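Local coordinates for protein HTH-type transcriptional regulator mcbR (PDB 4P9F) that represses expression of the McbA gene by binding its promoter region, which prevents colanic acid overproduction and mucoidy and is important for biofilm formation, at residues L8-D13 and R46-R51; G26-T31 and A63-V68; V71-L76 and I208-Y213; E78-R83 and V154-G159. All coordinates share one frame; numbering follows the deposited sequence.

Contact 1 (L8-D13 and R46-R51)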
loop_
_atom_site.group_PDB
_atom_site.type_symbol
_atom_site.label_atom_id
_atom_site.label_comp_id
_atom_site.label_asym_id
_atom_site.label_seq_id
_atom_site.Cartn_x
_atom_site.Cartn_y
_atom_site.Cartn_z
ATOM N N LEU A 8 17.351 -7.093 6.047
ATOM C CA LEU A 8 16.828 -6.089 5.110
ATOM C C LEU A 8 17.398 -6.317 3.714
ATOM O O LEU A 8 16.696 -6.155 2.722
ATOM C CB LEU A 8 17.171 -4.666 5.573
ATOM C CG LEU A 8 16.732 -3.504 4.650
ATOM C CD1 LEU A 8 15.209 -3.561 4.409
ATOM C CD2 LEU A 8 17.145 -2.152 5.260
ATOM N N GLN A 9 18.666 -6.731 3.653
ATOM C CA GLN A 9 19.336 -6.921 2.381
ATOM C C GLN A 9 18.708 -8.079 1.619
ATOM O O GLN A 9 18.430 -7.986 0.419
ATOM C CB GLN A 9 20.829 -7.188 2.610
ATOM C CG GLN A 9 21.628 -7.191 1.354
ATOM C CD GLN A 9 21.497 -5.871 0.625
ATOM O OE1 GLN A 9 21.050 -5.822 -0.525
ATOM N NE2 GLN A 9 21.863 -4.785 1.304
ATOM N N VAL A 10 18.455 -9.171 2.317
ATOM C CA VAL A 10 17.757 -10.289 1.680
ATOM C C VAL A 10 16.332 -9.890 1.269
ATOM O O VAL A 10 15.867 -10.233 0.198
ATOM C CB VAL A 10 17.687 -11.525 2.614
ATOM C CG1 VAL A 10 16.902 -12.653 1.941
ATOM C CG2 VAL A 10 19.118 -12.004 3.000
ATOM N N GLU A 11 15.638 -9.164 2.147
ATOM C CA GLU A 11 14.281 -8.753 1.851
ATOM C C GLU A 11 14.189 -7.868 0.596
ATOM O O GLU A 11 13.336 -8.086 -0.268
ATOM C CB GLU A 11 13.684 -7.982 3.019
ATOM C CG GLU A 11 12.223 -7.646 2.754
ATOM C CD GLU A 11 11.640 -6.710 3.783
ATOM O OE1 GLU A 11 12.415 -6.167 4.610
ATOM O OE2 GLU A 11 10.400 -6.545 3.767
ATOM N N ASN A 12 15.063 -6.867 0.513
ATOM C CA ASN A 12 15.091 -5.984 -0.655
ATOM C C ASN A 12 15.455 -6.726 -1.923
ATOM O O ASN A 12 14.888 -6.460 -2.986
ATOM C CB ASN A 12 16.052 -4.821 -0.426
ATOM C CG ASN A 12 15.496 -3.813 0.552
ATOM O OD1 ASN A 12 14.273 -3.710 0.731
ATOM N ND2 ASN A 12 16.374 -3.045 1.172
ATOM N N ASP A 13 16.388 -7.671 -1.823
ATOM C CA ASP A 13 16.741 -8.458 -3.007
ATOM C C ASP A 13 15.574 -9.346 -3.474
ATOM O O ASP A 13 15.309 -9.465 -4.672
ATOM C CB ASP A 13 17.996 -9.281 -2.740
ATOM C CG ASP A 13 19.256 -8.397 -2.667
ATOM O OD1 ASP A 13 19.204 -7.251 -3.176
ATOM O OD2 ASP A 13 20.287 -8.838 -2.105
ATOM N N ARG A 46 15.086 -16.507 6.726
ATOM C CA ARG A 46 13.717 -16.803 7.155
ATOM C C ARG A 46 12.936 -15.533 7.534
ATOM O O ARG A 46 11.764 -15.391 7.167
ATOM C CB ARG A 46 13.717 -17.774 8.340
ATOM C CG ARG A 46 12.295 -18.208 8.752
ATOM C CD ARG A 46 12.272 -19.005 10.065
ATOM N NE ARG A 46 12.722 -18.180 11.181
ATOM C CZ ARG A 46 13.880 -18.342 11.817
ATOM N NH1 ARG A 46 14.698 -19.332 11.479
ATOM N NH2 ARG A 46 14.211 -17.525 12.809
ATOM N N GLU A 47 13.576 -14.599 8.244
ATOM C CA GLU A 47 12.873 -13.373 8.628
ATOM C C GLU A 47 12.463 -12.531 7.422
ATOM O O GLU A 47 11.375 -11.930 7.403
ATOM C CB GLU A 47 13.718 -12.497 9.569
ATOM C CG GLU A 47 13.944 -13.091 10.937
ATOM C CD GLU A 47 14.752 -12.170 11.852
ATOM O OE1 GLU A 47 15.337 -11.176 11.362
ATOM O OE2 GLU A 47 14.809 -12.449 13.066
ATOM N N ALA A 48 13.339 -12.464 6.429
ATOM C CA ALA A 48 13.057 -11.683 5.225
ATOM C C ALA A 48 11.853 -12.272 4.503
ATOM O O ALA A 48 10.945 -11.550 4.093
ATOM C CB ALA A 48 14.289 -11.653 4.300
ATOM N N LEU A 49 11.830 -13.597 4.392
ATOM C CA LEU A 49 10.714 -14.275 3.751
ATOM C C LEU A 49 9.405 -14.032 4.520
ATOM O O LEU A 49 8.368 -13.782 3.911
ATOM C CB LEU A 49 11.020 -15.772 3.632
ATOM C CG LEU A 49 12.148 -16.128 2.657
ATOM C CD1 LEU A 49 12.727 -17.516 2.977
ATOM C CD2 LEU A 49 11.626 -16.120 1.224
ATOM N N LEU A 50 9.466 -14.081 5.850
ATOM C CA LEU A 50 8.286 -13.855 6.697
ATOM C C LEU A 50 7.809 -12.419 6.615
ATOM O O LEU A 50 6.607 -12.166 6.705
ATOM C CB LEU A 50 8.571 -14.245 8.150
ATOM C CG LEU A 50 8.644 -15.761 8.344
ATOM C CD1 LEU A 50 9.123 -16.133 9.746
ATOM C CD2 LEU A 50 7.275 -16.374 8.051
ATOM N N ARG A 51 8.740 -11.480 6.427
ATOM C CA ARG A 51 8.353 -10.085 6.199
ATOM C C ARG A 51 7.502 -9.970 4.928
ATOM O O ARG A 51 6.535 -9.214 4.885
ATOM C CB ARG A 51 9.596 -9.203 6.055
ATOM C CG ARG A 51 10.353 -8.923 7.360
ATOM C CD ARG A 51 11.539 -7.978 7.090
ATOM N NE ARG A 51 12.277 -7.693 8.320
ATOM C CZ ARG A 51 13.279 -6.831 8.409
ATOM N NH1 ARG A 51 13.687 -6.178 7.320
ATOM N NH2 ARG A 51 13.863 -6.632 9.583
HETATM O O HOH W 1 7.938 -7.087 3.276
#
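E11 and R51 meet in a salt bridge between helices 6-19 and 42-54, R51 NH1 donating to E11 OE1 over 3.0 Å. The bond is nearly straight, 165° at the hydrogen, and the oxygen sits at the guanidinium edge, close to its plane. From the acceptor's side the nitrogen comes in on the syn side but well out of the carboxylate plane, and the two planes are turned 69° apart, so the pairing is single rather than a flat two-pronged one. R51 reaches across with an extended chain from CG to NE, and its methylene CD lies 3.5 Å from E11 CD. Its NH1 also passes the backbone of L8, 3.8 Å from L8 CA. The second carboxylate oxygen, E11 OE2, takes a short 2.6 Å bond from a water that also donates weakly to R51 O, tying the same two residues together again. Beside the charged pair the helices close on a small side chain: A48 CB touches V10 CG1 at 3.7 Å and E11 N at 3.6 Å. With alanine at this crossing, the segment axes approach to 8.2 Å at a signed angle of -47°. In the next shell, V10 continues onto L38 and M40, T7 packs on R51, and K15 forms a weak, long ion pair with E11 OE2. S54 of the second subunit packs on R51. This is the packing of the first helix of a GntR-type winged helix-turn-helix domain against the recognition helix, the second helix of the DNA-binding motif.

Contact 2 (G26-T31 and A63-V68)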
loop_
_atom_site.group_PDB
_atom_site.type_symbol
_atom_site.label_atom_id
_atom_site.label_comp_id
_atom_site.label_asym_id
_atom_site.label_seq_id
_atom_site.Cartn_x
_atom_site.Cartn_y
_atom_site.Cartn_z
ATOM N N GLY A 26 3.732 -19.444 -8.210
ATOM C CA GLY A 26 3.603 -20.810 -7.721
ATOM C C GLY A 26 4.902 -21.479 -7.282
ATOM O O GLY A 26 4.849 -22.543 -6.665
ATOM N N ALA A 27 6.059 -20.887 -7.601
ATOM C CA ALA A 27 7.332 -21.528 -7.271
ATOM C C ALA A 27 7.507 -21.738 -5.774
ATOM O O ALA A 27 7.161 -20.873 -4.958
ATOM C CB ALA A 27 8.514 -20.707 -7.802
ATOM N N ARG A 28 8.114 -22.867 -5.433
ATOM C CA ARG A 28 8.334 -23.225 -4.042
ATOM C C ARG A 28 9.735 -22.749 -3.668
ATOM O O ARG A 28 10.727 -23.129 -4.288
ATOM C CB ARG A 28 8.176 -24.747 -3.849
ATOM C CG ARG A 28 8.544 -25.262 -2.456
ATOM C CD ARG A 28 8.245 -26.778 -2.292
ATOM N NE ARG A 28 8.894 -27.288 -1.090
ATOM C CZ ARG A 28 8.350 -27.262 0.122
ATOM N NH1 ARG A 28 7.119 -26.778 0.277
ATOM N NH2 ARG A 28 9.028 -27.733 1.179
ATOM N N LEU A 29 9.803 -21.858 -2.688
ATOM C CA LEU A 29 11.072 -21.318 -2.202
ATOM C C LEU A 29 11.469 -22.002 -0.902
ATOM O O LEU A 29 10.735 -21.919 0.082
ATOM C CB LEU A 29 10.955 -19.809 -1.991
ATOM C CG LEU A 29 10.301 -19.044 -3.148
ATOM C CD1 LEU A 29 10.160 -17.543 -2.815
ATOM C CD2 LEU A 29 11.081 -19.244 -4.447
ATOM N N ILE A 30 12.654 -22.594 -0.868
ATOM C CA ILE A 30 13.096 -23.331 0.319
ATOM C C ILE A 30 14.105 -22.468 1.078
ATOM O O ILE A 30 15.164 -22.123 0.543
ATOM C CB ILE A 30 13.704 -24.720 -0.054
ATOM C CG1 ILE A 30 12.635 -25.627 -0.680
ATOM C CG2 ILE A 30 14.354 -25.416 1.172
ATOM C CD1 ILE A 30 12.673 -25.680 -2.176
ATOM N N THR A 31 13.733 -22.051 2.290
ATOM C CA THR A 31 14.575 -21.181 3.121
ATOM C C THR A 31 16.050 -21.636 3.170
ATOM O O THR A 31 16.970 -20.848 2.946
ATOM C CB THR A 31 13.986 -21.107 4.543
ATOM O OG1 THR A 31 12.595 -20.769 4.440
ATOM C CG2 THR A 31 14.689 -20.071 5.388
ATOM N N ALA A 63 6.788 -27.323 5.499
ATOM C CA ALA A 63 8.189 -27.672 5.766
ATOM C C ALA A 63 9.231 -26.561 5.572
ATOM O O ALA A 63 10.180 -26.737 4.798
ATOM C CB ALA A 63 8.589 -28.908 4.914
ATOM N N GLN A 64 9.020 -25.406 6.209
ATOM C CA GLN A 64 9.998 -24.298 6.170
ATOM C C GLN A 64 10.267 -23.786 4.753
ATOM O O GLN A 64 11.422 -23.709 4.270
ATOM C CB GLN A 64 11.310 -24.732 6.845
ATOM C CG GLN A 64 11.132 -25.034 8.334
ATOM C CD GLN A 64 12.363 -25.658 8.968
ATOM O OE1 GLN A 64 13.275 -26.111 8.275
ATOM N NE2 GLN A 64 12.394 -25.685 10.299
ATOM N N ALA A 65 9.175 -23.459 4.079
ATOM C CA ALA A 65 9.235 -23.024 2.689
ATOM C C ALA A 65 8.112 -22.034 2.427
ATOM O O ALA A 65 7.227 -21.820 3.268
ATOM C CB ALA A 65 9.156 -24.233 1.728
ATOM N N PHE A 66 8.186 -21.399 1.267
ATOM C CA PHE A 66 7.246 -20.374 0.862
ATOM C C PHE A 66 6.880 -20.534 -0.602
ATOM O O PHE A 66 7.596 -21.209 -1.343
ATOM C CB PHE A 66 7.858 -18.997 1.124
ATOM C CG PHE A 66 8.244 -18.797 2.544
ATOM C CD1 PHE A 66 9.484 -19.210 3.014
ATOM C CD2 PHE A 66 7.344 -18.262 3.436
ATOM C CE1 PHE A 66 9.831 -19.051 4.337
ATOM C CE2 PHE A 66 7.691 -18.099 4.775
ATOM C CZ PHE A 66 8.936 -18.487 5.217
ATOM N N THR A 67 5.753 -19.976 -1.026
ATOM C CA THR A 67 5.495 -20.002 -2.459
ATOM C C THR A 67 5.235 -18.599 -2.959
ATOM O O THR A 67 4.676 -17.752 -2.250
ATOM C CB THR A 67 4.300 -20.911 -2.872
ATOM O OG1 THR A 67 3.131 -20.500 -2.170
ATOM C CG2 THR A 67 4.588 -22.397 -2.591
ATOM N N VAL A 68 5.699 -18.371 -4.183
ATOM C CA VAL A 68 5.431 -17.152 -4.931
ATOM C C VAL A 68 3.946 -17.171 -5.304
ATOM O O VAL A 68 3.447 -18.180 -5.802
ATOM C CB VAL A 68 6.333 -17.069 -6.171
ATOM C CG1 VAL A 68 6.006 -15.821 -6.998
ATOM C CG2 VAL A 68 7.826 -17.115 -5.738
#
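The guanidinium of R28 lies with one face on A65, whose CB stands 3.3 Å above the plane and 3.5 Å from R28 CZ, while A63 CB sits at its edge. The ring of F66 is met edge-on by T31, whose OG1 lies near the ring plane, 3.3 Å from F66 CE1. R28 gets to A65 by a chain extended from CG to NE, CG anti to the backbone N (chi1 173°), running along the strand pair; its NH1 is bonded to P62 O. Strands 28-30 and 65-67 pair antiparallel. L29 and F66 form the hydrogen-bonded pair, with L29 N to F66 O at 2.7 Å and 170° and F66 N to L29 O at 2.9 Å; R28-T67 and I30-A65 are the non-hydrogen-bonded pairs on either side. The ladder runs on past the strand end, where V68 N donates to A27 O and G26 N to V68 O, the latter from above the carbonyl plane. L29 and F66 share one face, and L29 CD1 packs 3.8 Å from V68 CG2. F66 continues onto L49, L50 and V53 of helix 42-54. R28, I30, A65 and T67 share the other face. The chemistry is thus divided: the backbone supplies the directional bonds of the winged helix-turn-helix sheet, the L29-F66 face is apolar, with F66 packed on the recognition helix and L29 on L58, and the opposite face carries an arginine whose charge is probably met in part by P62 O.

Contact 3 (V71-L76 and I208-Y213)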
loop_
_atom_site.group_PDB
_atom_site.type_symbol
_atom_site.label_atom_id
_atom_site.label_comp_id
_atom_site.label_asym_id
_atom_site.label_seq_id
_atom_site.Cartn_x
_atom_site.Cartn_y
_atom_site.Cartn_z
ATOM N N VAL A 71 -0.674 -14.904 -9.774
ATOM C CA VAL A 71 -1.322 -13.646 -10.124
ATOM C C VAL A 71 -2.207 -13.819 -11.369
ATOM O O VAL A 71 -1.743 -13.703 -12.507
ATOM C CB VAL A 71 -0.268 -12.526 -10.335
ATOM C CG1 VAL A 71 -0.929 -11.189 -10.661
ATOM C CG2 VAL A 71 0.608 -12.415 -9.090
ATOM N N GLY A 72 -3.492 -14.068 -11.141
ATOM C CA GLY A 72 -4.450 -14.210 -12.222
ATOM C C GLY A 72 -4.819 -12.844 -12.775
ATOM O O GLY A 72 -4.450 -11.829 -12.188
ATOM N N LYS A 73 -5.573 -12.824 -13.873
ATOM C CA LYS A 73 -5.986 -11.578 -14.527
ATOM C C LYS A 73 -6.774 -10.697 -13.554
ATOM O O LYS A 73 -6.621 -9.476 -13.519
ATOM C CB LYS A 73 -6.835 -11.880 -15.774
ATOM C CG LYS A 73 -7.258 -10.622 -16.549
ATOM C CD LYS A 73 -8.236 -10.946 -17.662
ATOM C CE LYS A 73 -7.541 -11.630 -18.822
ATOM N NZ LYS A 73 -8.425 -11.765 -20.021
ATOM N N ARG A 74 -7.636 -11.341 -12.776
ATOM C CA ARG A 74 -8.447 -10.653 -11.791
ATOM C C ARG A 74 -7.575 -9.900 -10.781
ATOM O O ARG A 74 -7.839 -8.734 -10.466
ATOM C CB ARG A 74 -9.356 -11.659 -11.081
ATOM C CG ARG A 74 -10.023 -11.107 -9.850
ATOM C CD ARG A 74 -11.255 -10.310 -10.223
ATOM N NE ARG A 74 -12.386 -11.177 -10.529
ATOM C CZ ARG A 74 -13.372 -11.441 -9.679
ATOM N NH1 ARG A 74 -13.368 -10.898 -8.469
ATOM N NH2 ARG A 74 -14.364 -12.243 -10.043
ATOM N N GLN A 75 -6.524 -10.553 -10.292
ATOM C CA GLN A 75 -5.633 -9.916 -9.322
ATOM C C GLN A 75 -4.784 -8.833 -9.985
ATOM O O GLN A 75 -4.582 -7.753 -9.411
ATOM C CB GLN A 75 -4.733 -10.944 -8.635
ATOM C CG GLN A 75 -5.473 -11.880 -7.681
ATOM C CD GLN A 75 -6.366 -12.873 -8.417
ATOM O OE1 GLN A 75 -5.930 -13.520 -9.372
ATOM N NE2 GLN A 75 -7.627 -12.977 -7.994
ATOM N N LEU A 76 -4.286 -9.124 -11.188
ATOM C CA LEU A 76 -3.516 -8.139 -11.946
ATOM C C LEU A 76 -4.374 -6.920 -12.245
ATOM O O LEU A 76 -3.896 -5.779 -12.166
ATOM C CB LEU A 76 -2.997 -8.724 -13.260
ATOM C CG LEU A 76 -2.141 -7.768 -14.111
ATOM C CD1 LEU A 76 -0.882 -7.306 -13.362
ATOM C CD2 LEU A 76 -1.802 -8.367 -15.486
ATOM N N ILE A 208 0.602 -5.981 -22.916
ATOM C CA ILE A 208 1.559 -7.056 -23.114
ATOM C C ILE A 208 1.392 -8.153 -22.063
ATOM O O ILE A 208 1.436 -9.344 -22.386
ATOM C CB ILE A 208 2.999 -6.518 -23.070
ATOM C CG1 ILE A 208 3.180 -5.434 -24.128
ATOM C CG2 ILE A 208 4.010 -7.647 -23.291
ATOM C CD1 ILE A 208 4.520 -4.765 -24.064
ATOM N N LEU A 209 1.197 -7.753 -20.810
ATOM C CA LEU A 209 1.073 -8.734 -19.738
ATOM C C LEU A 209 -0.160 -9.605 -19.901
ATOM O O LEU A 209 -0.121 -10.782 -19.561
ATOM C CB LEU A 209 1.021 -8.057 -18.364
ATOM C CG LEU A 209 2.268 -7.306 -17.917
ATOM C CD1 LEU A 209 2.106 -6.845 -16.481
ATOM C CD2 LEU A 209 3.509 -8.201 -18.072
ATOM N N TYR A 210 -1.244 -9.039 -20.427
ATOM C CA TYR A 210 -2.500 -9.783 -20.517
ATOM C C TYR A 210 -2.433 -10.907 -21.533
ATOM O O TYR A 210 -3.250 -11.820 -21.486
ATOM C CB TYR A 210 -3.668 -8.861 -20.866
ATOM C CG TYR A 210 -4.254 -8.165 -19.671
ATOM C CD1 TYR A 210 -3.435 -7.690 -18.668
ATOM C CD2 TYR A 210 -5.625 -7.957 -19.554
ATOM C CE1 TYR A 210 -3.948 -7.039 -17.577
ATOM C CE2 TYR A 210 -6.154 -7.297 -18.452
ATOM C CZ TYR A 210 -5.295 -6.840 -17.467
ATOM O OH TYR A 210 -5.751 -6.174 -16.352
ATOM N N GLN A 211 -1.437 -10.877 -22.414
ATOM C CA GLN A 211 -1.327 -11.926 -23.425
ATOM C C GLN A 211 -1.124 -13.302 -22.768
ATOM O O GLN A 211 -1.379 -14.325 -23.385
ATOM C CB GLN A 211 -0.163 -11.644 -24.377
ATOM C CG GLN A 211 -0.245 -10.343 -25.175
ATOM C CD GLN A 211 1.032 -10.082 -25.992
ATOM O OE1 GLN A 211 1.969 -10.890 -25.987
ATOM N NE2 GLN A 211 1.076 -8.945 -26.674
ATOM N N GLN A 212 -0.691 -13.325 -21.508
ATOM C CA GLN A 212 -0.351 -14.597 -20.868
ATOM C C GLN A 212 -1.574 -15.405 -20.446
ATOM O O GLN A 212 -1.463 -16.606 -20.207
ATOM C CB GLN A 212 0.534 -14.370 -19.641
ATOM C CG GLN A 212 -0.174 -13.801 -18.408
ATOM C CD GLN A 212 0.807 -13.337 -17.348
ATOM O OE1 GLN A 212 1.330 -14.135 -16.566
ATOM N NE2 GLN A 212 1.065 -12.032 -17.318
ATOM N N TYR A 213 -2.740 -14.759 -20.407
ATOM C CA TYR A 213 -3.965 -15.415 -19.958
ATOM C C TYR A 213 -4.801 -15.985 -21.119
ATOM O O TYR A 213 -5.826 -16.632 -20.892
ATOM C CB TYR A 213 -4.823 -14.438 -19.130
ATOM C CG TYR A 213 -4.088 -13.834 -17.961
ATOM C CD1 TYR A 213 -3.720 -14.615 -16.866
ATOM C CD2 TYR A 213 -3.792 -12.476 -17.926
ATOM C CE1 TYR A 213 -3.039 -14.061 -15.779
ATOM C CE2 TYR A 213 -3.123 -11.915 -16.842
ATOM C CZ TYR A 213 -2.749 -12.707 -15.777
ATOM O OH TYR A 213 -2.077 -12.157 -14.715
HETATM O O HOH W 2 0.795 -14.318 -13.696
HETATM O O HOH W 3 -5.973 -12.670 -21.857
#
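With CG anti to its carbonyl carbon (chi1 -55°), Y213 brings its ring against the start of helix 73-95, and K73, with CG anti to its backbone N, lays its methylenes along that ring. The contact joins the start of the first helix of the FadR-type C-terminal helical bundle to the end of helix 191-210 and the chain just beyond it. K73 CB stands over the ring face in a CH-pi contact, 3.8 Å from the centroid and 14° off the normal. K73 N lies over the same face nearer the rim, and Q212 CG covers the opposite one, so the tyrosine is sandwiched. A bend at chi3 brings K73 CE back to within 3.9 Å of Y213 CB, and a water joins K73 NZ to Y210 O. L76 packs alongside: its CD2 comes 3.3 Å from Y210 CE1, and the same methyl reaches L209 CB at 4.0 Å. L76 and L209 both go on to M156 of helix 143-156. Q212 is fixed by its amide, whose NE2 donates to L209 O and also to G159 O; Q212 N reaches L209 O from the opposite face of that carbonyl's plane. At the ring's far end Y213 OH donates to V71 O over 2.7 Å, tilted 35° from the carbonyl plane, and a water bridges the same oxygen to Q212 OE1, 2.9 Å from each.

Contact 4 (E78-R83 and V154-G159)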
loop_
_atom_site.group_PDB
_atom_site.type_symbol
_atom_site.label_atom_id
_atom_site.label_comp_id
_atom_site.label_asym_id
_atom_site.label_seq_id
_atom_site.Cartn_x
_atom_site.Cartn_y
_atom_site.Cartn_z
ATOM N N GLU A 78 -6.922 -5.738 -10.410
ATOM C CA GLU A 78 -7.059 -4.955 -9.178
ATOM C C GLU A 78 -5.805 -4.152 -8.834
ATOM O O GLU A 78 -5.882 -2.961 -8.495
ATOM C CB GLU A 78 -7.434 -5.864 -8.012
ATOM C CG GLU A 78 -7.534 -5.093 -6.701
ATOM C CD GLU A 78 -7.939 -5.969 -5.523
ATOM O OE1 GLU A 78 -8.113 -7.193 -5.704
ATOM O OE2 GLU A 78 -8.078 -5.421 -4.414
ATOM N N ILE A 79 -4.652 -4.809 -8.905
ATOM C CA ILE A 79 -3.368 -4.155 -8.651
ATOM C C ILE A 79 -3.149 -2.989 -9.615
ATOM O O ILE A 79 -2.679 -1.919 -9.213
ATOM C CB ILE A 79 -2.198 -5.153 -8.786
ATOM C CG1 ILE A 79 -2.276 -6.190 -7.660
ATOM C CG2 ILE A 79 -0.842 -4.419 -8.776
ATOM C CD1 ILE A 79 -1.342 -7.386 -7.840
ATOM N N ASN A 80 -3.476 -3.200 -10.889
ATOM C CA ASN A 80 -3.341 -2.136 -11.887
ATOM C C ASN A 80 -4.257 -0.944 -11.620
ATOM O O ASN A 80 -3.836 0.201 -11.753
ATOM C CB ASN A 80 -3.612 -2.681 -13.290
ATOM C CG ASN A 80 -2.459 -3.496 -13.813
ATOM O OD1 ASN A 80 -1.311 -3.262 -13.440
ATOM N ND2 ASN A 80 -2.753 -4.469 -14.668
ATOM N N ARG A 81 -5.488 -1.223 -11.216
ATOM C CA ARG A 81 -6.446 -0.168 -10.911
ATOM C C ARG A 81 -5.966 0.664 -9.726
ATOM O O ARG A 81 -6.051 1.893 -9.749
ATOM C CB ARG A 81 -7.829 -0.755 -10.630
ATOM C CG ARG A 81 -8.443 -1.411 -11.847
ATOM C CD ARG A 81 -9.732 -2.131 -11.514
ATOM N NE ARG A 81 -10.803 -1.198 -11.223
ATOM C CZ ARG A 81 -12.078 -1.547 -11.134
ATOM N NH1 ARG A 81 -12.428 -2.813 -11.307
ATOM N NH2 ARG A 81 -12.999 -0.630 -10.871
ATOM N N ILE A 82 -5.434 -0.002 -8.708
ATOM C CA ILE A 82 -4.918 0.703 -7.545
ATOM C C ILE A 82 -3.693 1.537 -7.914
ATOM O O ILE A 82 -3.623 2.727 -7.618
ATOM C CB ILE A 82 -4.541 -0.264 -6.396
ATOM C CG1 ILE A 82 -5.755 -1.094 -5.953
ATOM C CG2 ILE A 82 -3.990 0.531 -5.199
ATOM C CD1 ILE A 82 -5.407 -2.268 -5.033
ATOM N N ARG A 83 -2.726 0.926 -8.576
ATOM C CA ARG A 83 -1.490 1.641 -8.841
ATOM C C ARG A 83 -1.681 2.729 -9.889
ATOM O O ARG A 83 -0.916 3.687 -9.942
ATOM C CB ARG A 83 -0.413 0.673 -9.277
ATOM C CG ARG A 83 -0.603 0.145 -10.680
ATOM C CD ARG A 83 0.453 -0.903 -10.939
ATOM N NE ARG A 83 0.433 -1.405 -12.312
ATOM C CZ ARG A 83 1.222 -0.968 -13.285
ATOM N NH1 ARG A 83 2.116 -0.002 -13.051
ATOM N NH2 ARG A 83 1.128 -1.516 -14.485
ATOM N N VAL A 154 5.702 -5.303 -6.389
ATOM C CA VAL A 154 6.076 -6.607 -5.843
ATOM C C VAL A 154 4.919 -7.594 -6.002
ATOM O O VAL A 154 5.133 -8.734 -6.378
ATOM C CB VAL A 154 6.474 -6.519 -4.353
ATOM C CG1 VAL A 154 6.646 -7.926 -3.755
ATOM C CG2 VAL A 154 7.783 -5.708 -4.176
ATOM N N ARG A 155 3.698 -7.144 -5.721
ATOM C CA ARG A 155 2.502 -7.992 -5.818
ATOM C C ARG A 155 2.232 -8.414 -7.278
ATOM O O ARG A 155 1.905 -9.556 -7.547
ATOM C CB ARG A 155 1.279 -7.244 -5.249
ATOM C CG ARG A 155 1.335 -7.004 -3.748
ATOM C CD ARG A 155 1.270 -8.284 -2.948
ATOM N NE ARG A 155 -0.063 -8.898 -2.865
ATOM C CZ ARG A 155 -0.993 -8.498 -1.989
ATOM N NH1 ARG A 155 -0.746 -7.464 -1.194
ATOM N NH2 ARG A 155 -2.160 -9.108 -1.910
HETATM N N MSE A 156 2.358 -7.487 -8.225
HETATM C CA MSE A 156 2.111 -7.863 -9.614
HETATM C C MSE A 156 3.309 -8.561 -10.243
HETATM O O MSE A 156 3.163 -9.219 -11.278
HETATM C CB MSE A 156 1.726 -6.653 -10.454
HETATM C CG MSE A 156 2.820 -5.659 -10.689
HETATM SE SE MSE A 156 2.131 -4.169 -11.782
HETATM C CE MSE A 156 1.921 -5.041 -13.408
ATOM N N GLY A 157 4.472 -8.429 -9.605
ATOM C CA GLY A 157 5.721 -8.976 -10.095
ATOM C C GLY A 157 5.732 -10.349 -10.757
ATOM O O GLY A 157 6.309 -10.492 -11.833
ATOM N N PRO A 158 5.141 -11.372 -10.109
ATOM C CA PRO A 158 5.144 -12.713 -10.729
ATOM C C PRO A 158 4.425 -12.729 -12.085
ATOM O O PRO A 158 4.732 -13.556 -12.950
ATOM C CB PRO A 158 4.407 -13.587 -9.703
ATOM C CG PRO A 158 4.607 -12.872 -8.379
ATOM C CD PRO A 158 4.575 -11.393 -8.746
ATOM N N GLY A 159 3.515 -11.784 -12.282
ATOM C CA GLY A 159 2.818 -11.671 -13.549
ATOM C C GLY A 159 3.764 -11.269 -14.679
ATOM O O GLY A 159 3.419 -11.413 -15.849
#
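Within the all-helical FCD domain, the first helix, 73-95, here meets the C-terminal end of helix 143-156, and selenomethionine M156, the last residue of helix 143-156, carries most of the contact. Its SE lies over one face of the R83 guanidinium, 3.2 Å above the plane and displaced toward the rim, with R83 NE as the nearest atom at 3.3 Å. That guanidinium is held by N80 on its own helix: NE and NH2 both donate to N80 OD1, side-on, with the oxygen in the guanidinium plane. The NE bond is the straighter, 2.8 Å and 163°, and lies in the carbonyl plane, whereas NH2 comes from above it at 3.2 Å. A salt bridge from NH1 to E87 adds a third hold, which leaves the flat group little freedom to rotate against the selenium. M156 CE also reaches N80 OD1 at 3.7 Å. One turn before R83, I79 lies alongside: CG2 touches M156 CB at 3.8 Å, and CD1 rests 3.7 Å from R155 CB. R155 bends away at chi2 and chi3 to a salt bridge with E147 of the second subunit. Helix 191-210 packs on this junction through I206, L209 and Y210, while I144 of the second subunit packs on I79 and R155.

The four contacts follow the chain from the DNA-binding domain into the helical one. Contacts 1 and 2, centres about 13 Å apart, alternate along the sequence and interlock where L49 CD1 meets F66 CE1 at 3.5 Å, so recognition helix and wing share apolar packing. Contacts 3 and 4, centres about 10 Å apart, share helix 73-95, and contact 4 is nested inside the loop that contact 3 closes; V71 CG2 lies 3.5 Å from R155 O. One place where the two domains touch is V68 CG1 of contact 2, 3.5 Å from P158 CG of contact 4. Contact 1 lies about 15 Å from contact 3 between nearest atoms, and contacts 1 and 4 both border the second subunit.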